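Local coordinates for glycosyl hydrolase, family 38 (Enterococcus faecalis, PDB 5KBP), which probably hydrolyses alpha-mannosidic linkages in carbohydrates, as a member of glycoside hydrolase family 38, at residues I394-F399 with A403-L408; V422-E427 with A805-R810; D37-L42 with G82-G87. All blocks are in the same frame, centred on the assembly; numbering follows the deposited sequence.

Interaction 1. Residues I394-F399 with A403-L408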
ATOM      1  N   ILE A 394      28.071  15.129  20.854  1.00 59.31           N
ATOM      2  CA  ILE A 394      29.388  14.542  21.082  1.00 65.54           C
ATOM      3  C   ILE A 394      30.453  15.615  20.901  1.00 70.19           C
ATOM      4  O   ILE A 394      30.437  16.367  19.918  1.00 66.83           O
ATOM      5  CB  ILE A 394      29.625  13.354  20.135  1.00 60.87           C
ATOM      6  CG1 ILE A 394      28.653  12.217  20.459  1.00 64.68           C
ATOM      7  CG2 ILE A 394      31.060  12.863  20.235  1.00 58.04           C
ATOM      8  CD1 ILE A 394      28.837  10.991  19.595  1.00 60.86           C
ATOM      9  N   ASP A 395      31.379  15.694  21.856  1.00 70.23           N
ATOM     10  CA  ASP A 395      32.456  16.675  21.811  1.00 74.40           C
ATOM     11  C   ASP A 395      33.438  16.333  20.697  1.00 68.06           C
ATOM     12  O   ASP A 395      34.384  15.568  20.910  1.00 70.92           O
ATOM     13  CB  ASP A 395      33.174  16.739  23.161  1.00 77.62           C
ATOM     14  CG  ASP A 395      34.037  17.981  23.312  1.00 88.89           C
ATOM     15  OD1 ASP A 395      34.343  18.636  22.293  1.00 91.75           O
ATOM     16  OD2 ASP A 395      34.415  18.299  24.458  1.00 94.48           O
ATOM     17  N   THR A 396      33.222  16.895  19.510  1.00 64.48           N
ATOM     18  CA  THR A 396      34.088  16.652  18.365  1.00 64.76           C
ATOM     19  C   THR A 396      35.197  17.687  18.225  1.00 68.33           C
ATOM     20  O   THR A 396      36.024  17.568  17.315  1.00 70.93           O
ATOM     21  CB  THR A 396      33.263  16.607  17.074  1.00 61.58           C
ATOM     22  OG1 THR A 396      32.427  17.769  16.995  1.00 71.00           O
ATOM     23  CG2 THR A 396      32.395  15.360  17.041  1.00 57.96           C
ATOM     24  N   SER A 397      35.238  18.694  19.100  1.00 70.41           N
ATOM     25  CA  SER A 397      36.333  19.657  19.083  1.00 78.27           C
ATOM     26  C   SER A 397      37.662  19.036  19.488  1.00 71.74           C
ATOM     27  O   SER A 397      38.704  19.679  19.318  1.00 66.88           O
ATOM     28  CB  SER A 397      36.009  20.837  20.002  1.00 83.93           C
ATOM     29  OG  SER A 397      35.789  20.406  21.334  1.00 88.11           O
ATOM     30  N   VAL A 398      37.649  17.810  20.017  1.00 69.23           N
ATOM     31  CA  VAL A 398      38.890  17.125  20.363  1.00 66.73           C
ATOM     32  C   VAL A 398      39.711  16.829  19.112  1.00 67.91           C
ATOM     33  O   VAL A 398      40.945  16.769  19.168  1.00 62.36           O
ATOM     34  CB  VAL A 398      38.570  15.846  21.163  1.00 73.68           C
ATOM     35  CG1 VAL A 398      37.642  14.935  20.368  1.00 56.92           C
ATOM     36  CG2 VAL A 398      39.847  15.116  21.567  1.00 77.09           C
ATOM     37  N   PHE A 399      39.052  16.657  17.967  1.00 68.89           N
ATOM     38  CA  PHE A 399      39.752  16.410  16.717  1.00 66.19           C
ATOM     39  C   PHE A 399      40.360  17.706  16.179  1.00 66.16           C
ATOM     40  O   PHE A 399      39.868  18.799  16.474  1.00 63.64           O
ATOM     41  CB  PHE A 399      38.799  15.814  15.685  1.00 61.24           C
ATOM     42  CG  PHE A 399      38.247  14.472  16.076  1.00 65.49           C
ATOM     43  CD1 PHE A 399      39.095  13.402  16.310  1.00 70.51           C
ATOM     44  CD2 PHE A 399      36.882  14.278  16.203  1.00 63.33           C
ATOM     45  CE1 PHE A 399      38.592  12.165  16.665  1.00 72.86           C
ATOM     46  CE2 PHE A 399      36.372  13.043  16.559  1.00 72.10           C
ATOM     47  CZ  PHE A 399      37.229  11.985  16.791  1.00 74.84           C
ATOM     48  N   ALA A 403      39.209  18.649  10.155  1.00 62.50           N
ATOM     49  CA  ALA A 403      38.969  17.216  10.140  1.00 67.86           C
ATOM     50  C   ALA A 403      37.484  16.918   9.958  1.00 56.02           C
ATOM     51  O   ALA A 403      36.613  17.727  10.287  1.00 55.94           O
ATOM     52  CB  ALA A 403      39.476  16.570  11.430  1.00 62.80           C
ATOM     53  N   HIS A 404      37.203  15.728   9.421  1.00 54.80           N
ATOM     54  CA  HIS A 404      35.839  15.263   9.181  1.00 64.50           C
ATOM     55  C   HIS A 404      35.524  14.131  10.150  1.00 60.60           C
ATOM     56  O   HIS A 404      35.841  12.963   9.874  1.00 62.26           O
ATOM     57  CB  HIS A 404      35.674  14.801   7.731  1.00 65.70           C
ATOM     58  CG  HIS A 404      36.128  15.808   6.718  1.00 71.23           C
ATOM     59  ND1 HIS A 404      35.363  16.896   6.358  1.00 73.65           N
ATOM     60  CD2 HIS A 404      37.267  15.890   5.991  1.00 72.61           C
ATOM     61  CE1 HIS A 404      36.012  17.607   5.452  1.00 73.80           C
ATOM     62  NE2 HIS A 404      37.170  17.018   5.212  1.00 74.87           N
ATOM     63  N   PRO A 405      34.911  14.414  11.296  1.00 57.13           N
ATOM     64  CA  PRO A 405      34.647  13.355  12.274  1.00 66.93           C
ATOM     65  C   PRO A 405      33.393  12.557  11.955  1.00 64.95           C
ATOM     66  O   PRO A 405      32.457  13.038  11.311  1.00 67.52           O
ATOM     67  CB  PRO A 405      34.485  14.128  13.589  1.00 70.07           C
ATOM     68  CG  PRO A 405      33.961  15.454  13.169  1.00 65.09           C
ATOM     69  CD  PRO A 405      34.559  15.748  11.815  1.00 57.31           C
ATOM     70  N   PHE A 406      33.391  11.310  12.423  1.00 55.69           N
ATOM     71  CA  PHE A 406      32.238  10.430  12.300  1.00 50.17           C
ATOM     72  C   PHE A 406      32.190   9.520  13.518  1.00 56.71           C
ATOM     73  O   PHE A 406      33.204   9.290  14.182  1.00 60.80           O
ATOM     74  CB  PHE A 406      32.277   9.612  11.000  1.00 46.90           C
ATOM     75  CG  PHE A 406      33.499   8.749  10.857  1.00 53.57           C
ATOM     76  CD1 PHE A 406      34.667   9.262  10.316  1.00 58.92           C
ATOM     77  CD2 PHE A 406      33.478   7.421  11.254  1.00 53.18           C
ATOM     78  CE1 PHE A 406      35.793   8.470  10.181  1.00 59.25           C
ATOM     79  CE2 PHE A 406      34.602   6.624  11.120  1.00 50.93           C
ATOM     80  CZ  PHE A 406      35.760   7.150  10.583  1.00 50.56           C
ATOM     81  N   VAL A 407      30.997   8.998  13.804  1.00 50.27           N
ATOM     82  CA  VAL A 407      30.733   8.242  15.025  1.00 56.56           C
ATOM     83  C   VAL A 407      30.195   6.865  14.661  1.00 53.72           C
ATOM     84  O   VAL A 407      29.345   6.733  13.774  1.00 52.94           O
ATOM     85  CB  VAL A 407      29.741   8.987  15.943  1.00 55.27           C
ATOM     86  CG1 VAL A 407      29.550   8.233  17.249  1.00 56.89           C
ATOM     87  CG2 VAL A 407      30.219  10.407  16.207  1.00 52.34           C
ATOM     88  N   LEU A 408      30.686   5.841  15.360  1.00 56.95           N
ATOM     89  CA  LEU A 408      30.243   4.462  15.189  1.00 62.33           C
ATOM     90  C   LEU A 408      29.471   4.029  16.429  1.00 62.27           C
ATOM     91  O   LEU A 408      29.999   4.098  17.543  1.00 64.44           O
ATOM     92  CB  LEU A 408      31.430   3.530  14.949  1.00 66.18           C
ATOM     93  CG  LEU A 408      31.923   3.391  13.508  1.00 72.54           C
ATOM     94  CD1 LEU A 408      33.239   2.630  13.459  1.00 72.34           C
ATOM     95  CD2 LEU A 408      30.868   2.695  12.664  1.00 69.18           C
TER

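Interaction 2. Residues V422-E427 with A805-R810. With SO4 (sulfate ion), chain D; SO4 (sulfate ion), chain J.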
ATOM      1  N   VAL A 422      32.192   3.184   6.104  1.00 53.86           N
ATOM      2  CA  VAL A 422      31.644   4.475   6.507  1.00 55.01           C
ATOM      3  C   VAL A 422      31.841   5.462   5.367  1.00 59.43           C
ATOM      4  O   VAL A 422      32.963   5.636   4.880  1.00 68.44           O
ATOM      5  CB  VAL A 422      32.309   5.002   7.794  1.00 59.11           C
ATOM      6  CG1 VAL A 422      31.836   6.415   8.093  1.00 65.13           C
ATOM      7  CG2 VAL A 422      32.024   4.075   8.966  1.00 59.99           C
ATOM      8  N   GLU A 423      30.755   6.105   4.942  1.00 56.04           N
ATOM      9  CA  GLU A 423      30.816   7.128   3.907  1.00 51.34           C
ATOM     10  C   GLU A 423      30.911   8.494   4.575  1.00 54.07           C
ATOM     11  O   GLU A 423      30.059   8.847   5.398  1.00 56.33           O
ATOM     12  CB  GLU A 423      29.598   7.054   2.987  1.00 45.18           C
ATOM     13  CG  GLU A 423      29.806   7.721   1.634  1.00 58.52           C
ATOM     14  CD  GLU A 423      28.588   7.616   0.739  1.00 64.27           C
ATOM     15  OE1 GLU A 423      27.469   7.474   1.273  1.00 67.21           O
ATOM     16  OE2 GLU A 423      28.751   7.674  -0.499  1.00 66.05           O
ATOM     17  N   VAL A 424      31.945   9.254   4.227  1.00 49.04           N
ATOM     18  CA  VAL A 424      32.233  10.540   4.852  1.00 46.89           C
ATOM     19  C   VAL A 424      32.268  11.610   3.772  1.00 52.98           C
ATOM     20  O   VAL A 424      32.971  11.462   2.765  1.00 54.32           O
ATOM     21  CB  VAL A 424      33.562  10.507   5.629  1.00 52.94           C
ATOM     22  CG1 VAL A 424      33.815  11.845   6.307  1.00 54.53           C
ATOM     23  CG2 VAL A 424      33.557   9.375   6.646  1.00 49.33           C
ATOM     24  N   GLU A 425      31.512  12.684   3.984  1.00 51.61           N
ATOM     25  CA  GLU A 425      31.510  13.821   3.072  1.00 60.15           C
ATOM     26  C   GLU A 425      32.758  14.662   3.308  1.00 65.65           C
ATOM     27  O   GLU A 425      32.962  15.182   4.410  1.00 70.89           O
ATOM     28  CB  GLU A 425      30.250  14.658   3.278  1.00 61.81           C
ATOM     29  CG  GLU A 425      30.151  15.883   2.388  1.00 73.67           C
ATOM     30  CD  GLU A 425      29.040  16.820   2.821  1.00 82.85           C
ATOM     31  OE1 GLU A 425      29.295  17.693   3.676  1.00 83.55           O
ATOM     32  OE2 GLU A 425      27.907  16.673   2.314  1.00 90.59           O
ATOM     33  N   ILE A 426      33.595  14.796   2.279  1.00 63.57           N
ATOM     34  CA  ILE A 426      34.828  15.567   2.405  1.00 66.26           C
ATOM     35  C   ILE A 426      34.717  16.968   1.812  1.00 65.88           C
ATOM     36  O   ILE A 426      35.503  17.850   2.193  1.00 66.79           O
ATOM     37  CB  ILE A 426      36.018  14.816   1.774  1.00 67.89           C
ATOM     38  CG1 ILE A 426      35.754  14.529   0.294  1.00 66.41           C
ATOM     39  CG2 ILE A 426      36.299  13.527   2.534  1.00 61.27           C
ATOM     40  CD1 ILE A 426      36.918  13.865  -0.412  1.00 65.91           C
ATOM     41  N   GLU A 427      33.772  17.202   0.904  1.00 63.73           N
ATOM     42  CA  GLU A 427      33.572  18.522   0.323  1.00 70.30           C
ATOM     43  C   GLU A 427      32.091  18.719   0.043  1.00 71.97           C
ATOM     44  O   GLU A 427      31.323  17.757  -0.054  1.00 73.77           O
ATOM     45  CB  GLU A 427      34.398  18.709  -0.954  1.00 84.00           C
ATOM     46  CG  GLU A 427      35.828  19.154  -0.697  1.00101.34           C
ATOM     47  CD  GLU A 427      36.836  18.377  -1.514  1.00117.15           C
ATOM     48  OE1 GLU A 427      36.418  17.601  -2.398  1.00123.37           O
ATOM     49  OE2 GLU A 427      38.049  18.536  -1.266  1.00119.02           O
ATOM     50  N   ALA A 805      26.627   4.133  11.511  1.00 51.33           N
ATOM     51  CA  ALA A 805      27.675   5.113  11.272  1.00 50.73           C
ATOM     52  C   ALA A 805      27.049   6.459  10.938  1.00 50.79           C
ATOM     53  O   ALA A 805      26.037   6.526  10.234  1.00 62.08           O
ATOM     54  CB  ALA A 805      28.598   4.669  10.135  1.00 46.51           C
ATOM     55  N   ALA A 806      27.656   7.528  11.445  1.00 51.46           N
ATOM     56  CA  ALA A 806      27.120   8.865  11.251  1.00 46.61           C
ATOM     57  C   ALA A 806      28.253   9.876  11.270  1.00 49.68           C
ATOM     58  O   ALA A 806      29.135   9.812  12.128  1.00 53.27           O
ATOM     59  CB  ALA A 806      26.100   9.219  12.332  1.00 52.86           C
ATOM     60  N   THR A 807      28.215  10.807  10.326  1.00 51.54           N
ATOM     61  CA  THR A 807      29.158  11.911  10.308  1.00 48.53           C
ATOM     62  C   THR A 807      28.565  13.118  11.027  1.00 56.93           C
ATOM     63  O   THR A 807      27.348  13.250  11.178  1.00 55.67           O
ATOM     64  CB  THR A 807      29.530  12.288   8.874  1.00 49.03           C
ATOM     65  OG1 THR A 807      28.364  12.753   8.181  1.00 49.19           O
ATOM     66  CG2 THR A 807      30.105  11.087   8.139  1.00 56.29           C
ATOM     67  N   THR A 808      29.451  13.999  11.480  1.00 60.12           N
ATOM     68  CA  THR A 808      29.051  15.232  12.145  1.00 61.50           C
ATOM     69  C   THR A 808      30.193  16.227  12.008  1.00 58.52           C
ATOM     70  O   THR A 808      31.295  15.881  11.579  1.00 55.75           O
ATOM     71  CB  THR A 808      28.693  14.990  13.616  1.00 65.40           C
ATOM     72  OG1 THR A 808      28.252  16.214  14.215  1.00 62.73           O
ATOM     73  CG2 THR A 808      29.899  14.465  14.378  1.00 68.56           C
ATOM     74  N   ALA A 809      29.913  17.475  12.370  1.00 56.90           N
ATOM     75  CA  ALA A 809      30.900  18.534  12.253  1.00 59.17           C
ATOM     76  C   ALA A 809      31.728  18.630  13.533  1.00 62.41           C
ATOM     77  O   ALA A 809      31.500  17.913  14.511  1.00 59.71           O
ATOM     78  CB  ALA A 809      30.218  19.863  11.933  1.00 54.93           C
ATOM     79  N   ARG A 810      32.715  19.521  13.522  1.00 66.10           N
ATOM     80  CA  ARG A 810      33.495  19.804  14.717  1.00 61.73           C
ATOM     81  C   ARG A 810      32.730  20.770  15.610  1.00 67.02           C
ATOM     82  O   ARG A 810      32.310  21.841  15.161  1.00 70.26           O
ATOM     83  CB  ARG A 810      34.857  20.394  14.352  1.00 60.85           C
ATOM     84  CG  ARG A 810      35.821  19.415  13.708  1.00 64.28           C
ATOM     85  CD  ARG A 810      37.200  20.039  13.539  1.00 79.38           C
ATOM     86  NE  ARG A 810      37.862  20.287  14.819  1.00 78.34           N
ATOM     87  CZ  ARG A 810      37.936  21.475  15.412  1.00 71.67           C
ATOM     88  NH1 ARG A 810      37.391  22.541  14.842  1.00 69.57           N
ATOM     89  NH2 ARG A 810      38.559  21.599  16.576  1.00 65.82           N
TER
HETATM   90  S   SO4 D 902      36.916  23.365  11.298  0.66 71.65           S
HETATM   91  O1  SO4 D 902      36.053  24.346  10.645  0.66 67.25           O
HETATM   92  O2  SO4 D 902      38.302  23.820  11.239  0.66 71.79           O
HETATM   93  O3  SO4 D 902      36.515  23.217  12.694  0.66 68.97           O
HETATM   94  O4  SO4 D 902      36.798  22.080  10.618  0.66 75.65           O
HETATM   95  S   SO4 J 908      37.952  25.598  17.709  0.77110.57           S
HETATM   96  O1  SO4 J 908      38.296  26.208  18.989  0.77110.07           O
HETATM   97  O2  SO4 J 908      39.170  25.160  17.036  0.77109.70           O
HETATM   98  O3  SO4 J 908      37.262  26.577  16.875  0.77107.92           O
HETATM   99  O4  SO4 J 908      37.081  24.449  17.936  0.77111.56           O

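Interaction 3. Residues D37-L42 with G82-G87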
ATOM      1  N   ASP A  37     -21.793  -3.645  13.332  1.00 36.51           N
ATOM      2  CA  ASP A  37     -23.091  -2.974  13.348  1.00 44.97           C
ATOM      3  C   ASP A  37     -24.167  -3.878  13.934  1.00 49.06           C
ATOM      4  O   ASP A  37     -25.010  -3.426  14.719  1.00 48.42           O
ATOM      5  CB  ASP A  37     -23.485  -2.533  11.938  1.00 45.09           C
ATOM      6  CG  ASP A  37     -22.722  -1.312  11.470  1.00 54.39           C
ATOM      7  OD1 ASP A  37     -22.143  -0.605  12.320  1.00 57.31           O
ATOM      8  OD2 ASP A  37     -22.711  -1.053  10.248  1.00 51.84           O
ATOM      9  N   ASN A  38     -24.152  -5.162  13.569  1.00 43.97           N
ATOM     10  CA  ASN A  38     -25.156  -6.094  14.066  1.00 43.13           C
ATOM     11  C   ASN A  38     -24.907  -6.494  15.515  1.00 46.74           C
ATOM     12  O   ASN A  38     -25.865  -6.738  16.256  1.00 47.62           O
ATOM     13  CB  ASN A  38     -25.205  -7.336  13.174  1.00 42.32           C
ATOM     14  CG  ASN A  38     -25.769  -7.041  11.796  1.00 52.92           C
ATOM     15  OD1 ASN A  38     -26.645  -6.190  11.643  1.00 53.96           O
ATOM     16  ND2 ASN A  38     -25.269  -7.743  10.787  1.00 56.62           N
ATOM     17  N   VAL A  39     -23.642  -6.570  15.937  1.00 43.65           N
ATOM     18  CA  VAL A  39     -23.352  -6.888  17.332  1.00 42.75           C
ATOM     19  C   VAL A  39     -23.812  -5.756  18.241  1.00 41.21           C
ATOM     20  O   VAL A  39     -24.443  -5.992  19.279  1.00 39.98           O
ATOM     21  CB  VAL A  39     -21.854  -7.192  17.514  1.00 38.57           C
ATOM     22  CG1 VAL A  39     -21.514  -7.311  18.993  1.00 40.99           C
ATOM     23  CG2 VAL A  39     -21.485  -8.467  16.781  1.00 38.02           C
ATOM     24  N   LEU A  40     -23.506  -4.510  17.867  1.00 46.54           N
ATOM     25  CA  LEU A  40     -24.001  -3.367  18.628  1.00 45.49           C
ATOM     26  C   LEU A  40     -25.522  -3.310  18.623  1.00 42.73           C
ATOM     27  O   LEU A  40     -26.129  -2.866  19.604  1.00 52.69           O
ATOM     28  CB  LEU A  40     -23.417  -2.070  18.068  1.00 47.48           C
ATOM     29  CG  LEU A  40     -21.898  -1.916  18.162  1.00 48.30           C
ATOM     30  CD1 LEU A  40     -21.446  -0.584  17.579  1.00 48.60           C
ATOM     31  CD2 LEU A  40     -21.440  -2.056  19.602  1.00 42.71           C
ATOM     32  N   ASP A  41     -26.152  -3.746  17.530  1.00 49.14           N
ATOM     33  CA  ASP A  41     -27.610  -3.816  17.487  1.00 59.98           C
ATOM     34  C   ASP A  41     -28.137  -4.755  18.566  1.00 58.88           C
ATOM     35  O   ASP A  41     -29.085  -4.424  19.289  1.00 56.76           O
ATOM     36  CB  ASP A  41     -28.060  -4.272  16.097  1.00 74.66           C
ATOM     37  CG  ASP A  41     -29.526  -3.977  15.822  1.00 93.25           C
ATOM     38  OD1 ASP A  41     -30.358  -4.099  16.746  1.00101.80           O
ATOM     39  OD2 ASP A  41     -29.846  -3.629  14.667  1.00 99.90           O
ATOM     40  N   LEU A  42     -27.523  -5.933  18.696  1.00 51.01           N
ATOM     41  CA  LEU A  42     -27.957  -6.892  19.707  1.00 54.96           C
ATOM     42  C   LEU A  42     -27.617  -6.413  21.114  1.00 59.05           C
ATOM     43  O   LEU A  42     -28.386  -6.641  22.055  1.00 55.81           O
ATOM     44  CB  LEU A  42     -27.319  -8.255  19.439  1.00 46.39           C
ATOM     45  CG  LEU A  42     -27.845  -9.046  18.240  1.00 47.77           C
ATOM     46  CD1 LEU A  42     -26.900 -10.183  17.896  1.00 52.80           C
ATOM     47  CD2 LEU A  42     -29.239  -9.577  18.537  1.00 46.08           C
ATOM     48  N   GLY A  82     -19.561  -4.220  29.625  1.00 49.35           N
ATOM     49  CA  GLY A  82     -19.138  -5.603  29.669  1.00 48.68           C
ATOM     50  C   GLY A  82     -19.807  -6.495  28.651  1.00 56.86           C
ATOM     51  O   GLY A  82     -19.816  -7.715  28.823  1.00 73.98           O
ATOM     52  N   LYS A  83     -20.377  -5.915  27.594  1.00 41.08           N
ATOM     53  CA  LYS A  83     -21.031  -6.692  26.550  1.00 42.58           C
ATOM     54  C   LYS A  83     -20.201  -6.815  25.280  1.00 46.95           C
ATOM     55  O   LYS A  83     -20.504  -7.673  24.445  1.00 47.35           O
ATOM     56  CB  LYS A  83     -22.397  -6.082  26.212  1.00 51.02           C
ATOM     57  CG  LYS A  83     -23.381  -6.126  27.369  1.00 57.86           C
ATOM     58  CD  LYS A  83     -24.805  -5.873  26.909  1.00 55.17           C
ATOM     59  CE  LYS A  83     -25.797  -6.200  28.011  1.00 55.54           C
ATOM     60  NZ  LYS A  83     -25.675  -7.620  28.443  1.00 54.93           N
ATOM     61  N   LEU A  84     -19.172  -5.989  25.115  1.00 47.10           N
ATOM     62  CA  LEU A  84     -18.204  -6.141  24.036  1.00 44.61           C
ATOM     63  C   LEU A  84     -16.869  -6.502  24.677  1.00 40.81           C
ATOM     64  O   LEU A  84     -16.199  -5.640  25.259  1.00 47.79           O
ATOM     65  CB  LEU A  84     -18.102  -4.871  23.193  1.00 50.39           C
ATOM     66  CG  LEU A  84     -17.503  -5.054  21.796  1.00 45.48           C
ATOM     67  CD1 LEU A  84     -18.244  -6.148  21.048  1.00 35.32           C
ATOM     68  CD2 LEU A  84     -17.543  -3.750  21.017  1.00 50.63           C
ATOM     69  N   LYS A  85     -16.495  -7.775  24.584  1.00 41.53           N
ATOM     70  CA  LYS A  85     -15.288  -8.288  25.218  1.00 38.93           C
ATOM     71  C   LYS A  85     -14.107  -8.114  24.269  1.00 44.63           C
ATOM     72  O   LYS A  85     -14.107  -8.669  23.165  1.00 47.21           O
ATOM     73  CB  LYS A  85     -15.473  -9.757  25.594  1.00 47.99           C
ATOM     74  CG  LYS A  85     -16.672 -10.032  26.494  1.00 56.25           C
ATOM     75  CD  LYS A  85     -16.467  -9.465  27.890  1.00 60.69           C
ATOM     76  CE  LYS A  85     -17.530  -9.976  28.852  1.00 70.76           C
ATOM     77  NZ  LYS A  85     -17.320  -9.473  30.238  1.00 71.46           N
ATOM     78  N   ILE A  86     -13.101  -7.352  24.702  1.00 50.68           N
ATOM     79  CA  ILE A  86     -11.997  -6.952  23.842  1.00 42.43           C
ATOM     80  C   ILE A  86     -10.679  -7.444  24.429  1.00 39.30           C
ATOM     81  O   ILE A  86     -10.561  -7.726  25.625  1.00 45.43           O
ATOM     82  CB  ILE A  86     -11.955  -5.424  23.643  1.00 40.76           C
ATOM     83  CG1 ILE A  86     -11.677  -4.725  24.976  1.00 45.14           C
ATOM     84  CG2 ILE A  86     -13.264  -4.931  23.047  1.00 38.12           C
ATOM     85  CD1 ILE A  86     -11.405  -3.245  24.849  1.00 41.63           C
ATOM     86  N   GLY A  87      -9.673  -7.536  23.560  1.00 43.84           N
ATOM     87  CA  GLY A  87      -8.330  -7.867  23.975  1.00 40.53           C
ATOM     88  C   GLY A  87      -8.144  -9.342  24.264  1.00 39.91           C
ATOM     89  O   GLY A  87      -9.025 -10.165  24.003  1.00 39.54           O
TER

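Interaction 1. Residues I394-F399 with A403-L408
Entry into the C-terminal beta domain is made here: the loop that follows helix 362-393 doubles back so that Ile394, Thr396 and Phe399 lie along Val407, Pro405 and Ala403 of strand 404-410, which starts only a few residues later. Ile394 and Val407 meet tip to tip. The extended end of Ile394 (chi2 -179°) carries CD1 between the two branches of the valine, 3.7 Å from Val407 CG1 and equally near Val407 CG2. In the middle, Thr396 and Pro405 cross at about a right angle, with Thr396 CB 4.1 Å from Pro405 CG. The closest approach is at Phe399, whose ring inclines obliquely past the proline, Phe399 CD2 lying 3.5 Å from Pro405 CB; with CG beside the backbone N (chi1 -63°), the ring is laid along Pro405. One ring face is covered from within the loop, by Val398 CG1 4.2 Å above the ring plane, over its centre. Phe399 CB also comes within 4.4 Å of Ala403 CB, and Ala508 of strand 503-511 and Pro456 add further apolar surface around the ring. A short turn shapes the loop, Phe399 N bonding to Thr396 O at 3.2 Å. The hydroxyl of Thr396 is engaged apart from the proline: OG1 receives a bond from His811 N and gives one to Ala809 O. All six touching residues are buried and every contact between the two segments is apolar, so shape and exclusion of water hold loop and strand together, while the threonine's polar end ties the same loop to the chain around Ala809.

Interaction 2. Residues V422-E427 with A805-R810
The guanidinium of Arg810 meets both of its sulfates from its rim, close to the plane of the group: NH1 points to O3 of the chain D ion, and NH2 reaches O4 of the chain J ion at 3.5 Å in a weak bond. The NH1 bond is modelled as very short, so its exact length is doubtful, and both ions probably come from the crystallisation liquor. NE bonds to Phe399 O, which helps to fix the rotation of the flat group, and a sulfate is also held by Lys402 N. Upstream of this arginine, the chain forms a sheet-on-sheet contact in the beta-rich C-terminal part. Strand 805-807, paired with strand 404-410 in one antiparallel sheet, runs alongside strand 422-427, an outer strand of another, with their axes 7.3 Å apart and only 7° from parallel. Ala805 CB packs on Val422 CG2 at 3.7 Å, the valine branch that stands beside its backbone N, while Phe406 touches Val422 and Val424 from strand 404-410. Two residues on, Thr807 leans over the backbone of the partner strand, slanting across Val424, with Thr807 CG2 4.1 Å from Val424 CG2. Glu423 directs its carboxylate to a salt bridge with Arg471. Beyond the contact, Ile426 and Glu427 both face Lys488 in a classic beta bulge. The tightest approach between the strands is made by a methyl group and a carbonyl, Thr807 CG2 lying 3.5 Å from Glu423 O.

Interaction 3. Residues D37-L42 with G82-G87
A small, wholly buried helix-on-strand contact in the alpha/beta N-terminal domain brings Val39 and Leu40 of helix 25-45 against Leu84 of strand 84-85. That strand lies parallel to strand 52-53, and helices 59-65 and 72-80 carry the chain from one to the other, so Leu84 closes a beta-alpha-beta crossover. Ahead of strand 84-85, helix 72-80 ends in a Schellman motif in which Gly82 turns to a positive phi of 68°. Backbone bonds from Lys85 to Phe52 and Leu54 hold the two strands in line. Leu84 serves both helix residues with different branches. Its CG stands opposite the backbone N (chi1 -160°), which carries the isobutyl end toward the helix. There one methyl, Leu84 CD2, faces Leu40 CD2 at a loose 4.5 Å. Leu40 CB is directed past the strand, yet the CD2 branch, not the extended CD1 (chi2 -180°), turns to make this meeting. The backbones stay well apart, with Leu40 CA and Leu84 CA 8.4 Å from each other, and the helix keeps its regular bonding, Asp41 N to Asp37 O at 3.1 Å. Neighbouring elements complete this apolar core: Ala78 of helix 72-80 touches both leucines, Leu61 of helix 59-65 packs on Leu84, Tyr64 on Leu40, and Phe52 on Val39. At the polar margin, Asp37 makes a salt bridge with Arg68 and a hydrogen bond with Tyr64, which ties helix 25-45 to the crossover. The closer of the two meetings across the contact belongs to the other methyl of the strand leucine: the side chains of Val39 and Leu84 cross at about a right angle, with Leu84 CD1 4.0 Å from Val39 CG1.

Along the chain, interaction 3 comes first, in the N-terminal alpha/beta domain; interaction 1 follows where helix 362-393 gives way to strand 404-410, and interaction 2 brings in residues hundreds of positions later. Interactions 1 and 2 are neighbours, with centres 9 Å apart. Strand 404-410 pairs antiparallel with strand 804-807, and Val407 N lies 2.6 Å from Ala806 O in a probable hydrogen bond; strand 416-430 comes next after 404-410 in sequence. Interaction 3 stands remote, its centre 59 Å from interaction 1 and 56 Å from interaction 2, with nearest atoms about 40 and 39 Å away. Segments from the middle and the later part of the chain thus meet in one beta region, separate from the N-terminal core.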